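Local coordinates for protein metallo-carboxypeptidase (Pseudomonas aeruginosa, PDB 4A39) that is a zinc-dependent metallocarboxypeptidase of the M14 family, a cytosolic-type enzyme that probably removes C-terminal residues from peptide or protein substrates, at residues A[14-18]-A[30-36]; A[265-269]-A[340-345]; A[295-299]-A[384-388]. All coordinates share one frame; numbering follows the deposited sequence.

Contact 1. Residues A[14-18]-A[30-36]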
loop_
_atom_site.group_PDB
_atom_site.type_symbol
_atom_site.label_atom_id
_atom_site.label_comp_id
_atom_site.label_asym_id
_atom_site.label_seq_id
_atom_site.Cartn_x
_atom_site.Cartn_y
_atom_site.Cartn_z
ATOM N N MET A 14 -27.443 19.136 -1.544
ATOM C CA MET A 14 -26.445 18.312 -0.804
ATOM C C MET A 14 -25.130 19.076 -0.708
ATOM O O MET A 14 -24.925 20.064 -1.413
ATOM C CB MET A 14 -26.198 16.995 -1.545
ATOM C CG MET A 14 -25.383 17.169 -2.819
ATOM S SD MET A 14 -25.212 15.664 -3.788
ATOM C CE MET A 14 -26.670 15.781 -4.819
ATOM N N GLN A 15 -24.238 18.614 0.163
ATOM C CA GLN A 15 -22.936 19.253 0.320
ATOM C C GLN A 15 -21.839 18.199 0.254
ATOM O O GLN A 15 -21.961 17.131 0.847
ATOM C CB GLN A 15 -22.858 20.006 1.650
ATOM C CG GLN A 15 -23.846 21.153 1.758
ATOM C CD GLN A 15 -23.270 22.351 2.489
ATOM O OE1 GLN A 15 -22.911 22.266 3.666
ATOM N NE2 GLN A 15 -23.175 23.478 1.790
ATOM N N ILE A 16 -20.777 18.509 -0.482
ATOM C CA ILE A 16 -19.652 17.597 -0.650
ATOM C C ILE A 16 -18.389 18.279 -0.146
ATOM O O ILE A 16 -18.196 19.476 -0.357
ATOM C CB ILE A 16 -19.488 17.208 -2.139
ATOM C CG1 ILE A 16 -20.757 16.494 -2.612
ATOM C CG2 ILE A 16 -18.258 16.324 -2.328
ATOM C CD1 ILE A 16 -20.763 16.103 -4.077
ATOM N N ARG A 17 -17.536 17.517 0.527
ATOM C CA ARG A 17 -16.304 18.069 1.070
ATOM C C ARG A 17 -15.212 17.014 1.219
ATOM O O ARG A 17 -15.486 15.811 1.232
ATOM C CB ARG A 17 -16.587 18.720 2.429
ATOM C CG ARG A 17 -17.083 17.766 3.502
ATOM C CD ARG A 17 -17.582 18.534 4.724
ATOM N NE ARG A 17 -18.119 17.659 5.762
ATOM C CZ ARG A 17 -17.377 16.955 6.614
ATOM N NH1 ARG A 17 -16.052 17.026 6.565
ATOM N NH2 ARG A 17 -17.960 16.184 7.522
ATOM N N ALA A 18 -13.972 17.478 1.328
ATOM C CA ALA A 18 -12.825 16.588 1.474
ATOM C C ALA A 18 -11.831 17.179 2.466
ATOM O O ALA A 18 -10.632 16.908 2.387
ATOM C CB ALA A 18 -12.152 16.383 0.125
ATOM N N ALA A 30 -22.885 20.229 -7.700
ATOM C CA ALA A 30 -23.633 19.163 -7.052
ATOM C C ALA A 30 -25.086 19.582 -6.819
ATOM O O ALA A 30 -25.740 19.106 -5.892
ATOM C CB ALA A 30 -22.967 18.794 -5.728
ATOM N N SER A 31 -25.587 20.465 -7.678
ATOM C CA SER A 31 -26.959 20.955 -7.563
ATOM C C SER A 31 -28.014 19.982 -8.093
ATOM O O SER A 31 -29.180 20.065 -7.713
ATOM C CB SER A 31 -27.097 22.291 -8.299
ATOM O OG SER A 31 -26.808 22.139 -9.676
ATOM N N ASP A 32 -27.602 19.075 -8.968
ATOM C CA ASP A 32 -28.506 18.094 -9.566
ATOM C C ASP A 32 -27.984 16.690 -9.233
ATOM O O ASP A 32 -26.906 16.318 -9.663
ATOM C CB ASP A 32 -28.528 18.301 -11.087
ATOM C CG ASP A 32 -29.474 17.365 -11.807
ATOM O OD1 ASP A 32 -29.924 16.370 -11.210
ATOM O OD2 ASP A 32 -29.761 17.638 -12.993
ATOM N N PRO A 33 -28.748 15.919 -8.443
ATOM C CA PRO A 33 -28.338 14.565 -8.049
ATOM C C PRO A 33 -27.917 13.626 -9.187
ATOM O O PRO A 33 -27.096 12.733 -8.973
ATOM C CB PRO A 33 -29.557 14.033 -7.298
ATOM C CG PRO A 33 -30.137 15.275 -6.694
ATOM C CD PRO A 33 -30.056 16.244 -7.850
ATOM N N ARG A 34 -28.476 13.818 -10.383
ATOM C CA ARG A 34 -28.119 12.952 -11.501
ATOM C C ARG A 34 -27.032 13.570 -12.382
ATOM O O ARG A 34 -26.683 13.023 -13.434
ATOM C CB ARG A 34 -29.368 12.648 -12.349
ATOM C CG ARG A 34 -30.507 11.985 -11.558
ATOM C CD ARG A 34 -31.681 11.555 -12.449
ATOM N NE ARG A 34 -31.328 10.465 -13.354
ATOM C CZ ARG A 34 -31.253 10.582 -14.676
ATOM N NH1 ARG A 34 -31.510 11.747 -15.256
ATOM N NH2 ARG A 34 -30.925 9.534 -15.419
ATOM N N ARG A 35 -26.494 14.707 -11.950
ATOM C CA ARG A 35 -25.447 15.406 -12.693
ATOM C C ARG A 35 -24.357 15.951 -11.777
ATOM O O ARG A 35 -23.887 17.075 -11.964
ATOM C CB ARG A 35 -26.061 16.563 -13.503
ATOM C CG ARG A 35 -27.150 16.140 -14.499
ATOM C CD ARG A 35 -26.547 15.560 -15.776
ATOM N NE ARG A 35 -27.551 15.242 -16.792
ATOM C CZ ARG A 35 -28.263 14.120 -16.827
ATOM N NH1 ARG A 35 -28.091 13.183 -15.905
ATOM N NH2 ARG A 35 -29.148 13.934 -17.796
ATOM N N ILE A 36 -23.951 15.179 -10.778
ATOM C CA ILE A 36 -22.914 15.612 -9.845
ATOM C C ILE A 36 -21.563 15.582 -10.569
ATOM O O ILE A 36 -21.145 14.541 -11.064
ATOM C CB ILE A 36 -22.883 14.695 -8.610
ATOM C CG1 ILE A 36 -24.260 14.707 -7.938
ATOM C CG2 ILE A 36 -21.811 15.164 -7.622
ATOM C CD1 ILE A 36 -24.452 13.623 -6.894
#

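Contact 2. Residues A[265-269]-A[340-345]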
loop_
_atom_site.group_PDB
_atom_site.type_symbol
_atom_site.label_atom_id
_atom_site.label_comp_id
_atom_site.label_asym_id
_atom_site.label_seq_id
_atom_site.Cartn_x
_atom_site.Cartn_y
_atom_site.Cartn_z
ATOM N N GLY A 265 21.667 -4.097 8.854
ATOM C CA GLY A 265 21.793 -5.169 7.875
ATOM C C GLY A 265 20.426 -5.607 7.391
ATOM O O GLY A 265 19.420 -5.376 8.073
ATOM N N VAL A 266 20.394 -6.241 6.219
ATOM C CA VAL A 266 19.151 -6.697 5.604
ATOM C C VAL A 266 19.293 -8.093 4.991
ATOM O O VAL A 266 20.215 -8.343 4.218
ATOM C CB VAL A 266 18.712 -5.724 4.474
ATOM C CG1 VAL A 266 17.391 -6.183 3.873
ATOM C CG2 VAL A 266 18.594 -4.302 5.014
ATOM N N ASP A 267 18.368 -8.993 5.326
ATOM C CA ASP A 267 18.396 -10.353 4.788
ATOM C C ASP A 267 17.129 -10.689 3.995
ATOM O O ASP A 267 17.000 -11.775 3.433
ATOM C CB ASP A 267 18.600 -11.364 5.922
ATOM C CG ASP A 267 19.891 -11.119 6.686
ATOM O OD1 ASP A 267 20.969 -11.142 6.050
ATOM O OD2 ASP A 267 19.828 -10.899 7.912
ATOM N N LEU A 268 16.205 -9.736 3.951
ATOM C CA LEU A 268 14.947 -9.883 3.225
ATOM C C LEU A 268 14.320 -8.504 3.152
ATOM O O LEU A 268 14.369 -7.750 4.125
ATOM C CB LEU A 268 13.983 -10.816 3.962
ATOM C CG LEU A 268 12.581 -10.847 3.339
ATOM C CD1 LEU A 268 12.556 -11.847 2.196
ATOM C CD2 LEU A 268 11.551 -11.214 4.386
ATOM N N PHE A 269 13.733 -8.171 2.008
ATOM C CA PHE A 269 13.099 -6.868 1.860
ATOM C C PHE A 269 11.822 -6.932 1.041
ATOM O O PHE A 269 11.832 -7.386 -0.101
ATOM C CB PHE A 269 14.053 -5.876 1.194
ATOM C CG PHE A 269 13.449 -4.517 0.966
ATOM C CD1 PHE A 269 13.088 -3.710 2.045
ATOM C CD2 PHE A 269 13.222 -4.052 -0.323
ATOM C CE1 PHE A 269 12.508 -2.459 1.837
ATOM C CE2 PHE A 269 12.642 -2.802 -0.545
ATOM C CZ PHE A 269 12.286 -2.003 0.535
ATOM N N TYR A 340 22.290 -5.254 -0.520
ATOM C CA TYR A 340 22.415 -6.234 0.552
ATOM C C TYR A 340 22.401 -7.695 0.109
ATOM O O TYR A 340 22.503 -8.598 0.946
ATOM C CB TYR A 340 21.324 -5.967 1.595
ATOM C CG TYR A 340 21.505 -4.618 2.250
ATOM C CD1 TYR A 340 22.445 -4.438 3.264
ATOM C CD2 TYR A 340 20.809 -3.500 1.792
ATOM C CE1 TYR A 340 22.695 -3.178 3.800
ATOM C CE2 TYR A 340 21.052 -2.230 2.321
ATOM C CZ TYR A 340 21.996 -2.079 3.322
ATOM O OH TYR A 340 22.259 -0.831 3.837
ATOM N N ASP A 341 22.303 -7.918 -1.201
ATOM C CA ASP A 341 22.289 -9.267 -1.771
ATOM C C ASP A 341 21.241 -10.129 -1.067
ATOM O O ASP A 341 21.522 -11.251 -0.639
ATOM C CB ASP A 341 23.673 -9.908 -1.623
ATOM C CG ASP A 341 23.786 -11.242 -2.344
ATOM O OD1 ASP A 341 23.061 -11.449 -3.342
ATOM O OD2 ASP A 341 24.613 -12.077 -1.912
ATOM N N CYS A 342 20.022 -9.607 -0.966
ATOM C CA CYS A 342 18.953 -10.330 -0.286
ATOM C C CYS A 342 17.734 -10.506 -1.166
ATOM O O CYS A 342 17.571 -9.816 -2.172
ATOM C CB CYS A 342 18.522 -9.568 0.972
ATOM S SG CYS A 342 17.773 -7.941 0.627
ATOM N N LEU A 343 16.877 -11.440 -0.774
ATOM C CA LEU A 343 15.633 -11.675 -1.491
ATOM C C LEU A 343 14.854 -10.374 -1.325
ATOM O O LEU A 343 14.737 -9.852 -0.211
ATOM C CB LEU A 343 14.869 -12.838 -0.854
ATOM C CG LEU A 343 13.465 -13.121 -1.401
ATOM C CD1 LEU A 343 13.546 -13.434 -2.890
ATOM C CD2 LEU A 343 12.851 -14.291 -0.648
ATOM N N ALA A 344 14.337 -9.844 -2.429
ATOM C CA ALA A 344 13.598 -8.587 -2.389
ATOM C C ALA A 344 12.478 -8.565 -3.412
ATOM O O ALA A 344 12.670 -8.954 -4.563
ATOM C CB ALA A 344 14.545 -7.418 -2.647
ATOM N N PHE A 345 11.316 -8.078 -2.988
ATOM C CA PHE A 345 10.146 -7.992 -3.853
ATOM C C PHE A 345 9.351 -6.720 -3.629
ATOM O O PHE A 345 9.366 -6.135 -2.540
ATOM C CB PHE A 345 9.151 -9.121 -3.564
ATOM C CG PHE A 345 9.490 -10.449 -4.173
ATOM C CD1 PHE A 345 9.468 -10.628 -5.551
ATOM C CD2 PHE A 345 9.741 -11.548 -3.356
ATOM C CE1 PHE A 345 9.682 -11.887 -6.108
ATOM C CE2 PHE A 345 9.958 -12.808 -3.904
ATOM C CZ PHE A 345 9.927 -12.977 -5.280
HETATM O O HOH W 1 18.076 -13.150 1.329
#

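Contact 3. Residues A[295-299]-A[384-388]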
loop_
_atom_site.group_PDB
_atom_site.type_symbol
_atom_site.label_atom_id
_atom_site.label_comp_id
_atom_site.label_asym_id
_atom_site.label_seq_id
_atom_site.Cartn_x
_atom_site.Cartn_y
_atom_site.Cartn_z
ATOM N N ARG A 295 21.148 -17.869 -6.967
ATOM C CA ARG A 295 20.649 -18.039 -5.607
ATOM C C ARG A 295 19.372 -17.235 -5.412
ATOM O O ARG A 295 18.376 -17.741 -4.886
ATOM C CB ARG A 295 21.700 -17.578 -4.588
ATOM C CG ARG A 295 21.126 -17.281 -3.207
ATOM C CD ARG A 295 22.195 -16.830 -2.216
ATOM N NE ARG A 295 21.587 -16.237 -1.026
ATOM C CZ ARG A 295 21.329 -14.940 -0.884
ATOM N NH1 ARG A 295 21.641 -14.088 -1.853
ATOM N NH2 ARG A 295 20.736 -14.498 0.217
ATOM N N LEU A 296 19.411 -15.977 -5.834
ATOM C CA LEU A 296 18.258 -15.099 -5.703
ATOM C C LEU A 296 17.127 -15.509 -6.645
ATOM O O LEU A 296 15.951 -15.378 -6.303
ATOM C CB LEU A 296 18.678 -13.647 -5.950
ATOM C CG LEU A 296 19.571 -13.065 -4.845
ATOM C CD1 LEU A 296 20.034 -11.674 -5.228
ATOM C CD2 LEU A 296 18.793 -13.026 -3.533
ATOM N N GLU A 297 17.486 -16.014 -7.823
ATOM C CA GLU A 297 16.488 -16.452 -8.797
ATOM C C GLU A 297 15.649 -17.573 -8.191
ATOM O O GLU A 297 14.419 -17.591 -8.319
ATOM C CB GLU A 297 17.178 -16.945 -10.072
ATOM C CG GLU A 297 16.244 -17.122 -11.260
ATOM C CD GLU A 297 16.991 -17.425 -12.542
ATOM O OE1 GLU A 297 17.410 -18.586 -12.731
ATOM O OE2 GLU A 297 17.170 -16.499 -13.358
ATOM N N ARG A 298 16.319 -18.506 -7.524
ATOM C CA ARG A 298 15.640 -19.633 -6.897
ATOM C C ARG A 298 14.807 -19.193 -5.696
ATOM O O ARG A 298 13.696 -19.685 -5.495
ATOM C CB ARG A 298 16.659 -20.684 -6.451
ATOM C CG ARG A 298 16.028 -21.918 -5.828
ATOM C CD ARG A 298 17.077 -22.971 -5.512
ATOM N NE ARG A 298 18.018 -22.550 -4.479
ATOM C CZ ARG A 298 17.740 -22.527 -3.180
ATOM N NH1 ARG A 298 16.542 -22.903 -2.748
ATOM N NH2 ARG A 298 18.667 -22.138 -2.314
ATOM N N LEU A 299 15.344 -18.271 -4.899
ATOM C CA LEU A 299 14.622 -17.788 -3.725
ATOM C C LEU A 299 13.333 -17.094 -4.129
ATOM O O LEU A 299 12.313 -17.245 -3.455
ATOM C CB LEU A 299 15.494 -16.833 -2.896
ATOM C CG LEU A 299 16.499 -17.504 -1.949
ATOM C CD1 LEU A 299 17.370 -16.447 -1.275
ATOM C CD2 LEU A 299 15.755 -18.315 -0.896
ATOM N N VAL A 384 12.638 -19.275 6.027
ATOM C CA VAL A 384 13.666 -18.738 6.915
ATOM C C VAL A 384 15.056 -19.378 6.828
ATOM O O VAL A 384 16.059 -18.663 6.799
ATOM C CB VAL A 384 13.189 -18.746 8.392
ATOM C CG1 VAL A 384 13.251 -20.147 8.967
ATOM C CG2 VAL A 384 14.031 -17.776 9.207
ATOM N N ASP A 385 15.125 -20.705 6.773
ATOM C CA ASP A 385 16.420 -21.385 6.702
ATOM C C ASP A 385 17.119 -21.264 5.349
ATOM O O ASP A 385 18.287 -21.645 5.214
ATOM C CB ASP A 385 16.264 -22.871 7.041
ATOM C CG ASP A 385 15.739 -23.099 8.443
ATOM O OD1 ASP A 385 16.257 -22.461 9.379
ATOM O OD2 ASP A 385 14.815 -23.928 8.611
ATOM N N GLU A 386 16.414 -20.736 4.353
ATOM C CA GLU A 386 16.971 -20.596 3.007
ATOM C C GLU A 386 17.386 -19.171 2.646
ATOM O O GLU A 386 18.059 -18.958 1.639
ATOM C CB GLU A 386 15.949 -21.082 1.973
ATOM C CG GLU A 386 15.507 -22.522 2.150
ATOM C CD GLU A 386 14.339 -22.885 1.254
ATOM O OE1 GLU A 386 14.435 -22.679 0.026
ATOM O OE2 GLU A 386 13.323 -23.385 1.780
ATOM N N LEU A 387 16.986 -18.197 3.457
ATOM C CA LEU A 387 17.312 -16.800 3.171
ATOM C C LEU A 387 18.804 -16.489 3.151
ATOM O O LEU A 387 19.244 -15.595 2.420
ATOM C CB LEU A 387 16.587 -15.885 4.162
ATOM C CG LEU A 387 15.062 -15.942 4.018
ATOM C CD1 LEU A 387 14.413 -15.121 5.117
ATOM C CD2 LEU A 387 14.652 -15.430 2.643
ATOM N N ARG A 388 19.572 -17.219 3.956
ATOM C CA ARG A 388 21.026 -17.061 4.021
ATOM C C ARG A 388 21.680 -18.436 4.123
ATOM O O ARG A 388 21.031 -19.412 4.511
ATOM C CB ARG A 388 21.445 -16.219 5.230
ATOM C CG ARG A 388 21.200 -14.726 5.087
ATOM C CD ARG A 388 22.009 -14.100 3.951
ATOM N NE ARG A 388 21.715 -12.673 3.851
ATOM C CZ ARG A 388 22.072 -11.884 2.843
ATOM N NH1 ARG A 388 22.757 -12.368 1.813
ATOM N NH2 ARG A 388 21.717 -10.604 2.856
HETATM O O HOH W 2 20.686 -18.116 0.893
HETATM O O HOH W 3 18.418 -20.529 -0.540
#

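Contact 1. Residues A[14-18]-A[30-36]
The side chain of M14 leaves the backbone with CG lodged between N and the carbonyl carbon (chi1 73°), and a turn at chi3 (89°) swings its methyl group over to P33 and I36. I16 departs differently: CG1 lies beside its backbone N and the chain then runs straight out, so that CD1 leads the way to A30 and I36. M14 makes the larger share of the contact on its segment. Its CE sits 3.7 Å from CD1 of I36 and 3.6 Å from the carbonyl O of A30. CE of M14 is also 4.0 Å from CG of P33. Further back, CG of M14 rests 4.1 Å from CB of A30. I16 makes the second set of contacts: its CD1 touches CB of A30 (3.9 Å) and CG2 of I36 (3.8 Å), both lying on the same side of it. P33 belongs to a type I turn, D32 to R35, that leads into strand 36-39; within it OD1 of D32 accepts from N of R34, an Asx turn. H65 of strand 65-69 touches M14, P33 and I36 as well. Strands 15-17 and 26-29 are the outermost of one sheet in the N-terminal domain, and here one edge meets the loop leaving the other. No hydrogen bond crosses between the segments, so the join rests mainly on apolar packing, without the directionality of strand pairing.

Contact 2. Residues A[265-269]-A[340-345]
Two backbone hydrogen bonds tie F269 to the neighbouring strand: its N donates to O of L343 at 3.0 Å, and its O accepts from N of F345, also at 3.0 Å. F269 thus reaches to both sides of A344, the residue it faces in a parallel bridge, and CA of A344 adds a CH...O contact to O of F269. Upstream the backbones no longer bond directly; one water takes over, donating to O of D267 (2.7 Å) and accepting from N of L343. Among the apolar contacts, CD1 of L268 lies 3.8 Å from CD2 of L343, the two leucines running side by side. SG of C342 lies 3.7 Å from CG1 of V266 and 4.3 Å from CB of F269. A CH-pi contact finishes the set: with CG1 of V266 anti to the backbone N (chi1 -178°), CG2 stands over the Y340 ring, 4.0 Å from its centroid and only 10° off the normal. M261 of helix 252-264 touches V266, F269 and Y340. The F269-A344 bridge belongs to adjacent parallel strands, 268-275 and 343-350, of the alpha/beta zinc carboxypeptidase fold; farther along, they carry the zinc ligand H273 and the predicted proton donor/acceptor E348.

Contact 3. Residues A[295-299]-A[384-388]
R295 donates from NH2 to the carbonyl O of L387 at 2.9 Å, with an N-H...O angle of 148°; the acceptor lies at the guanidinium edge, near its plane. The side chain gets there by running fully extended from CG to NE. A water extends the grip, accepting from NE of R295 at 2.8 Å and donating to O of E386 at 2.9 Å. A second water also donates to O of E386 and links it, weakly, to NH2 of R298. L299 brings CD2 to 3.5 Å from O of E386, while its CD1 lies over one face of the R295 guanidinium, offset toward the rim. R298, bent at chi3 (66°), reaches E386 with NH1 at 3.5 Å from OE1; this salt bridge is weak, although the guanidinium and carboxylate planes are only 13° apart. The stronger partner of E386 OE1 is R302, one helical turn on. NH2 of R295 also comes within 3.3 Å of NH1 of R388, a pair of donors. Outer partners probably hold the two cations so close: R388 pairs with D267 and bonds to the carbonyls of V266 and Y340, and that of D341 takes NH1 of R295 and, weakly, NH1 of R388. The C-terminal residues are therefore secured to helix 294-308 mainly through their backbone carbonyls, and D267 probably offsets part of the repulsion between the arginines.

Overall arrangement
Contact 2 is the core contact of the three, made by the starts of two parallel strands and the loops leading into them, and lined with buried side chains. Contact 1 is a surface contact in the N-terminal domain, about 49 Å from contact 2 between centres and on the opposite side of the chain's centre; it relies on apolar packing. Contact 3, partly buried, is mostly polar, with arginines, carbonyls and water. Contacts 2 and 3 are neighbours, their centres about 10 Å apart, and their segments alternate along the chain. R388 belongs to both neighbourhoods, so the C-terminus is moored at the sheet end as well as to helix 294-308.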